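Local atomic coordinates of nuclease-like protein (Chaetomium thermophilum, PDB entry 6GRB), a protein that probably cleaves four-way DNA (Holliday) junctions and 5'-flaps as the GEN1 junction-resolving enzyme of this fungus, its N-terminal part carrying the metal-dependent nuclease domain. Residues A[253-256]-A[257-261]; A[171-174]-A[175-178]. One frame throughout, in Å; residues are numbered along the deposited sequence.

Interaction 1: residues A[253-256]-A[257-261]; sequences GFFR and TKHKA. With nucleotides of chain B; nucleotides of chain C.
Arg-256 passes its guanidinium across the edge of the His-259 ring, the two planes 81° apart. Its CB lies beside Thr-257 N, and a chi1 of 35° sets CG between Arg-256's own backbone N and carbonyl carbon, which keeps Arg-256 CG 3.4 Å from Thr-257 N. The chain then runs extended, bringing Arg-256 CD within 3.6 Å of OP1 of DC8 of chain C. C5' of that nucleotide sits over the centre of one guanidinium face, 3.2 Å from Arg-256 CZ. On the opposite face, Arg-256 NH1 is 3.0 Å from Thr-257 OG1 and Arg-256 NH2 is 3.4 Å from His-259 NE2, yet poor angles rule out a hydrogen bond in both pairs. His-259 also turns an edge to the face of Phe-255, a T-shaped pair. This loop follows helix 237-249, and Phe-255 packs on its Leu-247 and on Gln-215 of helix 210-226. Lys-258 N donates to OP1 of DG13 of chain B at 2.9 Å and a nearly straight 171°. The chemistry is therefore divided: a backbone N-H grips one strand, while the guanidinium lies on a C5' methylene of the other, its phosphate nearer CD and perhaps attracting the charge, consistent with recognition of backbone rather than base sequence.

Interaction 2: residues A[171-174]-A[175-178]; sequences LHDA and KKIA
Asp-173 holds the first turn of helix 174-178 through both its side chain and its carbonyl, as the N-cap residue. Asp-173 OD2 accepts from Lys-175 N at 2.8 Å, through the anti lone pair, and from Lys-176 N at 3.3 Å, where the donor stands above the carboxylate plane. Two amides at the start of the helix thus share one oxygen. With chi1 at -166°, CG lies beside the residue's own carbonyl carbon, which carries the carboxylate forward to these N-H groups. The main-chain O of Asp-173 takes Ile-177 N at 2.9 Å with an N-H...O angle of 171°, plus a weak bond from Lys-176 N. One residue on, Ala-178 N donates to Ala-174 O at 3.1 Å, continuing the i to i+4 pattern. The extended Lys-176 chain crosses the carboxylate, Lys-176 CE 3.4 Å from Asp-173 OD1; Lys-176 NZ, 4.4 Å from Asp-173 OD1, is beyond a salt bridge and may add only a general attraction. The negative group at the helix N terminus is likely to be favoured by the helix dipole as well. With an alanine here, the N-H groups of Lys-175 and Lys-176 would probably be left without their shared side-chain acceptor, and the Lys-176 chain without the carboxylate it lies across. Farther out, Ile-177 CG1 packs 3.2 Å from Asp-173 O, and in the conformer described Ile-177 CD1 approaches the His-172 imidazole obliquely. Around this junction, Ile-10 of helix 6-10 touches Ile-177 and, in that same conformer, His-172. Strand 168-173 hydrogen-bonds to Glu-14 and Thr-152 on its two neighbouring strands, so the cap forms where an inner strand of the nuclease-domain sheet passes directly into a helix.

From the N terminus, interaction 2 comes first: residues 171-178 carry strand 168-173 of the seven-stranded sheet straight into helix 174-178, within the XPG I-region. The chain then runs through helices 191-196, 210-226 and 237-249 before interaction 1 forms in the loop ahead of helix 273-278. Each is a local contact within one continuous segment, so neither closes a long loop, and they follow in series without nesting or crossing. The centres of interaction 1 and interaction 2 are about 28 Å apart. Interaction 2 joins sheet to helix, the His-172 side chain about 8 Å from that of Asp-141, which binds magnesium, whereas 253-261 packs on helices 210-226 and 237-249 and faces two DNA strands.

Interaction 1: residues A[253-256]-A[257-261]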
loop_
_atom_site.group_PDB
_atom_site.type_symbol
_atom_site.label_atom_id
_atom_site.label_comp_id
_atom_site.label_asym_id
_atom_site.label_seq_id
_atom_site.Cartn_x
_atom_site.Cartn_y
_atom_site.Cartn_z
ATOM N N GLY A 253 -2.711 6.732 40.624
ATOM C CA GLY A 253 -1.520 6.026 40.170
ATOM C C GLY A 253 -1.536 5.717 38.689
ATOM O O GLY A 253 -1.122 4.624 38.275
ATOM N N PHE A 254 -2.009 6.665 37.867
ATOM C CA PHE A 254 -2.140 6.409 36.436
ATOM C C PHE A 254 -0.803 6.389 35.696
ATOM O O PHE A 254 -0.762 5.929 34.547
ATOM C CB PHE A 254 -3.047 7.453 35.788
ATOM C CG PHE A 254 -4.510 7.196 35.973
ATOM C CD1 PHE A 254 -4.984 5.922 36.237
ATOM C CD2 PHE A 254 -5.418 8.240 35.866
ATOM C CE1 PHE A 254 -6.336 5.697 36.406
ATOM C CE2 PHE A 254 -6.766 8.021 36.030
ATOM C CZ PHE A 254 -7.227 6.749 36.297
ATOM N N PHE A 255 0.266 6.869 36.318
ATOM C CA PHE A 255 1.589 6.880 35.697
ATOM C C PHE A 255 2.667 6.275 36.556
ATOM O O PHE A 255 2.414 5.735 37.610
ATOM C CB PHE A 255 2.041 8.304 35.432
ATOM C CG PHE A 255 0.952 9.207 35.036
ATOM C CD1 PHE A 255 0.782 9.550 33.720
ATOM C CD2 PHE A 255 0.102 9.702 35.963
ATOM C CE1 PHE A 255 -0.225 10.389 33.334
ATOM C CE2 PHE A 255 -0.909 10.542 35.596
ATOM C CZ PHE A 255 -1.078 10.887 34.279
ATOM N N ARG A 256 3.889 6.379 36.071
ATOM C CA ARG A 256 5.057 5.921 36.813
ATOM C C ARG A 256 5.470 6.920 37.891
ATOM O O ARG A 256 5.826 6.526 39.006
ATOM C CB ARG A 256 6.205 5.682 35.831
ATOM C CG ARG A 256 6.181 6.687 34.675
ATOM C CD ARG A 256 7.478 6.742 33.848
ATOM N NE ARG A 256 7.565 8.003 33.100
ATOM C CZ ARG A 256 8.305 9.055 33.469
ATOM N NH1 ARG A 256 9.066 9.004 34.577
ATOM N NH2 ARG A 256 8.300 10.153 32.710
ATOM N N THR A 257 5.454 8.213 37.581
ATOM C CA THR A 257 5.904 9.235 38.516
ATOM C C THR A 257 4.897 10.380 38.552
ATOM O O THR A 257 3.922 10.410 37.795
ATOM C CB THR A 257 7.304 9.765 38.154
ATOM O OG1 THR A 257 7.357 10.121 36.767
ATOM C CG2 THR A 257 8.363 8.717 38.433
ATOM N N LYS A 258 5.123 11.307 39.483
ATOM C CA LYS A 258 4.436 12.585 39.451
ATOM C C LYS A 258 5.054 13.471 38.370
ATOM O O LYS A 258 6.188 13.257 37.926
ATOM C CB LYS A 258 4.509 13.273 40.813
ATOM N N HIS A 259 4.286 14.471 37.939
ATOM C CA HIS A 259 4.710 15.377 36.873
ATOM C C HIS A 259 4.265 16.800 37.197
ATOM O O HIS A 259 3.638 17.489 36.390
ATOM C CB HIS A 259 4.183 14.893 35.518
ATOM C CG HIS A 259 4.696 13.541 35.134
ATOM N ND1 HIS A 259 3.984 12.383 35.362
ATOM C CD2 HIS A 259 5.876 13.157 34.594
ATOM C CE1 HIS A 259 4.693 11.347 34.956
ATOM N NE2 HIS A 259 5.846 11.789 34.488
ATOM N N LYS A 260 4.610 17.261 38.394
ATOM C CA LYS A 260 4.259 18.605 38.842
ATOM C C LYS A 260 5.193 19.669 38.279
ATOM O O LYS A 260 5.599 20.590 38.992
ATOM C CB LYS A 260 4.246 18.644 40.370
ATOM N N ALA A 261 5.551 19.562 37.006
ATOM C CA ALA A 261 6.401 20.553 36.364
ATOM C C ALA A 261 6.115 20.564 34.869
ATOM O O ALA A 261 6.626 21.415 34.131
ATOM C CB ALA A 261 7.878 20.268 36.636
ATOM P P DT B 12 9.366 16.600 38.050
ATOM O OP1 DT B 12 7.939 16.783 37.687
ATOM O OP2 DT B 12 10.053 17.628 38.863
ATOM O "O5'" DT B 12 9.503 15.173 38.766
ATOM C "C5'" DT B 12 9.340 13.972 38.002
ATOM C "C4'" DT B 12 9.848 12.761 38.773
ATOM O "O4'" DT B 12 11.280 12.645 38.632
ATOM C "C3'" DT B 12 9.553 12.764 40.270
ATOM O "O3'" DT B 12 8.707 11.661 40.552
ATOM C "C2'" DT B 12 10.944 12.651 40.949
ATOM C "C1'" DT B 12 11.845 12.142 39.821
ATOM N N1 DT B 12 13.296 12.626 39.863
ATOM C C2 DT B 12 14.348 11.711 39.752
ATOM O O2 DT B 12 14.192 10.505 39.682
ATOM N N3 DT B 12 15.600 12.270 39.745
ATOM C C4 DT B 12 15.917 13.620 39.828
ATOM O O4 DT B 12 17.085 14.029 39.829
ATOM C C5 DT B 12 14.777 14.519 39.924
ATOM C C7 DT B 12 14.989 16.004 40.022
ATOM C C6 DT B 12 13.542 13.982 39.922
ATOM P P DC C 8 10.280 5.265 30.962
ATOM O OP1 DC C 8 8.899 4.786 31.224
ATOM O OP2 DC C 8 11.222 4.491 30.124
ATOM O "O5'" DC C 8 10.205 6.715 30.311
ATOM C "C5'" DC C 8 10.187 7.848 31.135
ATOM C "C4'" DC C 8 10.739 9.037 30.400
ATOM O "O4'" DC C 8 12.150 9.135 30.622
ATOM C "C3'" DC C 8 10.565 8.972 28.891
ATOM O "O3'" DC C 8 9.514 9.836 28.538
ATOM C "C2'" DC C 8 11.922 9.433 28.319
ATOM C "C1'" DC C 8 12.699 9.857 29.559
ATOM N N1 DC C 8 14.152 9.556 29.511
ATOM C C2 DC C 8 15.068 10.594 29.683
ATOM O O2 DC C 8 14.643 11.745 29.845
ATOM N N3 DC C 8 16.399 10.308 29.669
ATOM C C4 DC C 8 16.808 9.046 29.490
ATOM N N4 DC C 8 18.126 8.808 29.474
ATOM C C5 DC C 8 15.881 7.974 29.317
ATOM C C6 DC C 8 14.577 8.270 29.342
ATOM P P DG B 13 8.064 11.441 42.004
ATOM O OP1 DG B 13 6.766 10.758 41.770
ATOM O OP2 DG B 13 8.124 12.691 42.799
ATOM O "O5'" DG B 13 9.092 10.430 42.693
ATOM C "C5'" DG B 13 9.628 9.333 41.931
ATOM C "C4'" DG B 13 10.747 8.650 42.696
ATOM O "O4'" DG B 13 12.006 9.340 42.454
ATOM C "C3'" DG B 13 10.571 8.628 44.221
ATOM O "O3'" DG B 13 11.065 7.416 44.726
ATOM C "C2'" DG B 13 11.453 9.782 44.666
ATOM C "C1'" DG B 13 12.608 9.623 43.697
ATOM N N9 DG B 13 13.424 10.821 43.582
ATOM C C8 DG B 13 13.011 12.119 43.768
ATOM N N7 DG B 13 13.967 12.993 43.625
ATOM C C5 DG B 13 15.097 12.225 43.340
ATOM C C6 DG B 13 16.435 12.620 43.090
ATOM O O6 DG B 13 16.904 13.764 43.070
ATOM N N1 DG B 13 17.260 11.525 42.843
ATOM C C2 DG B 13 16.849 10.211 42.843
ATOM N N2 DG B 13 17.794 9.295 42.583
ATOM N N3 DG B 13 15.601 9.821 43.072
ATOM C C4 DG B 13 14.778 10.881 43.312
#

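Interaction 2: residues A[171-174]-A[175-178]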
loop_
_atom_site.group_PDB
_atom_site.type_symbol
_atom_site.label_atom_id
_atom_site.label_comp_id
_atom_site.label_asym_id
_atom_site.label_seq_id
_atom_site.Cartn_x
_atom_site.Cartn_y
_atom_site.Cartn_z
ATOM N N LEU A 171 2.777 -5.203 8.141
ATOM C CA LEU A 171 1.336 -5.088 8.357
ATOM C C LEU A 171 1.069 -4.677 9.791
ATOM O O LEU A 171 1.610 -5.275 10.724
ATOM C CB LEU A 171 0.592 -6.402 8.077
ATOM C CG LEU A 171 -0.955 -6.425 8.252
ATOM C CD1 LEU A 171 -1.550 -7.498 7.353
ATOM C CD2 LEU A 171 -1.465 -6.646 9.672
ATOM N N HIS A 172 0.218 -3.684 9.960
ATOM C CA HIS A 172 -0.282 -3.292 11.265
ATOM C C HIS A 172 -1.801 -3.382 11.261
ATOM O O HIS A 172 -2.457 -3.020 10.276
ATOM C CB HIS A 172 0.169 -1.885 11.633
ATOM C CG HIS A 172 1.584 -1.813 12.111
ATOM N ND1 HIS A 172 1.937 -2.044 13.422
ATOM C CD2 HIS A 172 2.734 -1.531 11.454
ATOM C CE1 HIS A 172 3.243 -1.904 13.554
ATOM N NE2 HIS A 172 3.751 -1.599 12.374
ATOM N N ASP A 173 -2.348 -3.874 12.365
ATOM C CA ASP A 173 -3.771 -4.141 12.501
ATOM C C ASP A 173 -4.279 -3.324 13.679
ATOM O O ASP A 173 -3.886 -3.572 14.823
ATOM C CB ASP A 173 -4.004 -5.644 12.705
ATOM C CG ASP A 173 -5.463 -6.058 12.524
ATOM O OD1 ASP A 173 -5.717 -6.928 11.674
ATOM O OD2 ASP A 173 -6.345 -5.539 13.237
ATOM N N ALA A 174 -5.149 -2.352 13.392
ATOM C CA ALA A 174 -5.759 -1.547 14.447
ATOM C C ALA A 174 -6.523 -2.400 15.456
ATOM O O ALA A 174 -6.574 -2.061 16.644
ATOM C CB ALA A 174 -6.680 -0.503 13.829
ATOM N N LYS A 175 -7.114 -3.511 15.012
ATOM C CA LYS A 175 -7.908 -4.324 15.924
ATOM C C LYS A 175 -7.018 -5.051 16.922
ATOM O O LYS A 175 -7.390 -5.198 18.097
ATOM C CB LYS A 175 -8.772 -5.319 15.146
ATOM C CG LYS A 175 -9.883 -5.966 15.981
ATOM C CD LYS A 175 -10.243 -7.393 15.504
ATOM C CE LYS A 175 -11.053 -7.420 14.176
ATOM N NZ LYS A 175 -11.713 -8.766 13.926
ATOM N N LYS A 176 -5.829 -5.502 16.486
ATOM C CA LYS A 176 -4.925 -6.187 17.408
ATOM C C LYS A 176 -4.153 -5.196 18.272
ATOM O O LYS A 176 -3.947 -5.444 19.467
ATOM C CB LYS A 176 -3.966 -7.096 16.635
ATOM C CG LYS A 176 -4.642 -7.789 15.476
ATOM C CD LYS A 176 -3.945 -9.052 14.977
ATOM C CE LYS A 176 -4.579 -9.459 13.628
ATOM N NZ LYS A 176 -4.137 -10.777 13.054
ATOM N N ILE A 177 -3.711 -4.076 17.683
ATOM C CA ILE A 177 -2.998 -3.054 18.452
ATOM C C ILE A 177 -3.834 -2.628 19.648
ATOM O O ILE A 177 -3.383 -2.691 20.800
ATOM C CB ILE A 177 -2.636 -1.849 17.563
ATOM C CG1 ILE A 177 -1.563 -2.244 16.559
ATOM C CG2 ILE A 177 -2.145 -0.690 18.411
ATOM C CD1 ILE A 177 -1.281 -1.197 15.496
ATOM N N ALA A 178 -5.085 -2.231 19.390
ATOM C CA ALA A 178 -5.934 -1.670 20.438
ATOM C C ALA A 178 -6.176 -2.661 21.571
ATOM O O ALA A 178 -6.320 -2.257 22.736
ATOM C CB ALA A 178 -7.256 -1.201 19.837
#